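Local coordinates for protein putative zinc protease (Bordetella pertussis, PDB 3IH6) that probably acts as a zinc-dependent metalloendopeptidase of the M16 family, this chain being one internal piece of the longer protein, at residues M30-P34 and A179-R183. Numbering follows the deposited sequence.
Sequences MYHLP and AYLVR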
HETATM    1  N   MSE E  30      29.993  -3.288   8.151  1.00 21.17           N
HETATM    2  CA  MSE E  30      29.124  -4.374   8.618  1.00 21.19           C
HETATM    3  C   MSE E  30      29.478  -4.881  10.019  1.00 19.57           C
HETATM    4  O   MSE E  30      30.653  -5.083  10.346  1.00 19.45           O
HETATM    5  CB  MSE E  30      29.214  -5.563   7.653  1.00 21.89           C
HETATM    6  CG  MSE E  30      28.014  -6.495   7.713  1.00 24.41           C
HETATM    7 SE   MSE E  30      26.633  -5.690   6.609  0.50 30.30          SE
HETATM    8  CE  MSE E  30      27.777  -5.292   5.032  1.00 27.71           C
ATOM      9  N   TYR E  31      28.437  -5.135  10.814  1.00 18.45           N
ATOM     10  CA  TYR E  31      28.564  -5.659  12.155  1.00 17.36           C
ATOM     11  C   TYR E  31      27.545  -6.802  12.331  1.00 18.12           C
ATOM     12  O   TYR E  31      26.579  -6.923  11.544  1.00 19.17           O
ATOM     13  CB  TYR E  31      28.272  -4.556  13.163  1.00 16.82           C
ATOM     14  CG  TYR E  31      29.204  -3.373  13.130  1.00 15.88           C
ATOM     15  CD1 TYR E  31      30.311  -3.286  14.009  1.00 15.16           C
ATOM     16  CD2 TYR E  31      28.997  -2.334  12.237  1.00 15.30           C
ATOM     17  CE1 TYR E  31      31.192  -2.168  13.992  1.00 13.14           C
ATOM     18  CE2 TYR E  31      29.874  -1.221  12.195  1.00 16.51           C
ATOM     19  CZ  TYR E  31      30.971  -1.149  13.079  1.00 16.21           C
ATOM     20  OH  TYR E  31      31.793  -0.034  13.031  1.00 15.18           O
ATOM     21  N   HIS E  32      27.727  -7.649  13.335  1.00 17.48           N
ATOM     22  CA  HIS E  32      26.707  -8.683  13.605  1.00 19.83           C
ATOM     23  C   HIS E  32      25.675  -8.365  14.689  1.00 19.52           C
ATOM     24  O   HIS E  32      25.960  -7.618  15.609  1.00 19.73           O
ATOM     25  CB  HIS E  32      27.293 -10.099  13.768  1.00 19.51           C
ATOM     26  CG  HIS E  32      28.000 -10.346  15.067  1.00 20.98           C
ATOM     27  ND1 HIS E  32      29.377 -10.318  15.175  1.00 23.92           N
ATOM     28  CD2 HIS E  32      27.536 -10.717  16.286  1.00 21.38           C
ATOM     29  CE1 HIS E  32      29.729 -10.646  16.412  1.00 23.33           C
ATOM     30  NE2 HIS E  32      28.632 -10.896  17.106  1.00 20.80           N
ATOM     31  N   LEU E  33      24.476  -8.937  14.564  1.00 20.24           N
ATOM     32  CA  LEU E  33      23.404  -8.733  15.554  1.00 20.48           C
ATOM     33  C   LEU E  33      23.550  -9.698  16.718  1.00 20.44           C
ATOM     34  O   LEU E  33      24.057 -10.786  16.520  1.00 21.87           O
ATOM     35  CB  LEU E  33      22.014  -8.954  14.911  1.00 20.78           C
ATOM     36  CG  LEU E  33      21.636  -8.055  13.715  1.00 19.94           C
ATOM     37  CD1 LEU E  33      20.364  -8.512  13.021  1.00 16.94           C
ATOM     38  CD2 LEU E  33      21.561  -6.597  14.106  1.00 18.33           C
ATOM     39  N   PRO E  34      23.078  -9.310  17.927  1.00 19.74           N
ATOM     40  CA  PRO E  34      22.764 -10.277  18.987  1.00 19.62           C
ATOM     41  C   PRO E  34      21.672 -11.235  18.506  1.00 18.95           C
ATOM     42  O   PRO E  34      20.948 -10.922  17.556  1.00 18.83           O
ATOM     43  CB  PRO E  34      22.129  -9.414  20.098  1.00 19.26           C
ATOM     44  CG  PRO E  34      22.559  -8.015  19.812  1.00 20.49           C
ATOM     45  CD  PRO E  34      22.814  -7.917  18.340  1.00 20.37           C
ATOM     46  N   ALA E 179      28.686  -2.734  23.109  1.00 17.81           N
ATOM     47  CA  ALA E 179      29.268  -4.093  22.976  1.00 17.47           C
ATOM     48  C   ALA E 179      29.275  -4.676  21.545  1.00 17.31           C
ATOM     49  O   ALA E 179      30.146  -5.490  21.237  1.00 17.47           O
ATOM     50  CB  ALA E 179      28.612  -5.086  23.962  1.00 17.41           C
ATOM     51  N   TYR E 180      28.320  -4.277  20.693  1.00 17.24           N
ATOM     52  CA  TYR E 180      28.251  -4.750  19.310  1.00 17.55           C
ATOM     53  C   TYR E 180      28.903  -3.845  18.273  1.00 18.95           C
ATOM     54  O   TYR E 180      29.309  -4.316  17.190  1.00 20.01           O
ATOM     55  CB  TYR E 180      26.795  -5.136  18.910  1.00 17.95           C
ATOM     56  CG  TYR E 180      26.407  -6.390  19.641  1.00 16.71           C
ATOM     57  CD1 TYR E 180      25.948  -6.332  20.965  1.00 20.87           C
ATOM     58  CD2 TYR E 180      26.629  -7.650  19.076  1.00 18.69           C
ATOM     59  CE1 TYR E 180      25.668  -7.501  21.692  1.00 19.10           C
ATOM     60  CE2 TYR E 180      26.341  -8.817  19.797  1.00 19.44           C
ATOM     61  CZ  TYR E 180      25.863  -8.717  21.094  1.00 17.81           C
ATOM     62  OH  TYR E 180      25.603  -9.838  21.801  1.00 22.79           O
ATOM     63  N   LEU E 181      29.003  -2.551  18.553  1.00 18.51           N
ATOM     64  CA  LEU E 181      29.611  -1.673  17.549  1.00 18.02           C
ATOM     65  C   LEU E 181      31.098  -1.508  17.901  1.00 19.31           C
ATOM     66  O   LEU E 181      31.542  -0.507  18.494  1.00 19.00           O
ATOM     67  CB  LEU E 181      28.816  -0.380  17.352  1.00 17.23           C
ATOM     68  CG  LEU E 181      27.343  -0.609  16.965  1.00 13.97           C
ATOM     69  CD1 LEU E 181      26.535   0.680  16.910  1.00  9.56           C
ATOM     70  CD2 LEU E 181      27.192  -1.352  15.615  1.00 13.82           C
ATOM     71  N   VAL E 182      31.853  -2.561  17.572  1.00 19.68           N
ATOM     72  CA  VAL E 182      33.258  -2.657  17.942  1.00 19.89           C
ATOM     73  C   VAL E 182      34.078  -3.112  16.759  1.00 19.76           C
ATOM     74  O   VAL E 182      33.643  -3.959  15.975  1.00 20.14           O
ATOM     75  CB  VAL E 182      33.515  -3.609  19.173  1.00 20.80           C
ATOM     76  CG1 VAL E 182      33.004  -2.969  20.493  1.00 21.11           C
ATOM     77  CG2 VAL E 182      32.939  -5.001  18.957  1.00 17.75           C
ATOM     78  N   ARG E 183      35.271  -2.536  16.616  1.00 19.90           N
ATOM     79  CA  ARG E 183      36.172  -2.894  15.515  1.00 18.94           C
ATOM     80  C   ARG E 183      36.321  -4.422  15.263  1.00 18.49           C
ATOM     81  O   ARG E 183      36.234  -4.872  14.096  1.00 16.75           O
ATOM     82  CB  ARG E 183      37.531  -2.249  15.700  1.00 19.40           C
ATOM     83  CG  ARG E 183      38.523  -2.752  14.668  1.00 24.60           C
ATOM     84  CD  ARG E 183      39.614  -1.766  14.320  1.00 31.43           C
ATOM     85  NE  ARG E 183      40.261  -2.265  13.105  1.00 35.87           N
ATOM     86  CZ  ARG E 183      40.698  -1.511  12.105  1.00 37.93           C
ATOM     87  NH1 ARG E 183      40.567  -0.186  12.142  1.00 39.97           N
ATOM     88  NH2 ARG E 183      41.258  -2.097  11.055  1.00 40.48           N
TER
HETATM   89  O   HOH W   1      28.721  -7.014  16.125  1.00 16.24           O
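Y180 lays the face of its phenol ring over the pyrrolidine of P34, whose CG sits 3.7 Å from the centroid of the Y180 ring and only 13° off its normal. Proline suits this place because its CH groups, polarised by the ring nitrogen, make good CH-pi donors. The imidazole of H32, a polar group suited to its exposed position, approaches Y180 obliquely, NE2 of H32 lying 4.1 Å from CE2 of Y180. In the second pair the strand supplies the ring: L181, just past the end of helix 170-180, sets CD2 over one face of Y31, toward the rim, 3.9 Å from the ring centroid. Leucine's branched methyl fits there while L181 is itself buried among L51, F87 and L111. With CG anti to its carbonyl carbon (chi1 -62°), the Y31 ring extends toward the 180-182 turn, where CE1 comes 3.6 Å from O of V182, near the ring plane. Tyrosine gives this buried site an apolar ring with a hydroxyl for E109. Beside H32 one water, over the centre of an imidazole face, donates to O of H32 and O of Y180, two acceptors that could not bond each other directly. L181 centres an inverse gamma turn, with a weak V182 N to Y180 O bond, in the link from the last helix to strand 187-191, outermost in this chain's antiparallel sheet, packed on adjoining strand 26-32 in the alpha+beta fold of an M16 peptidase domain.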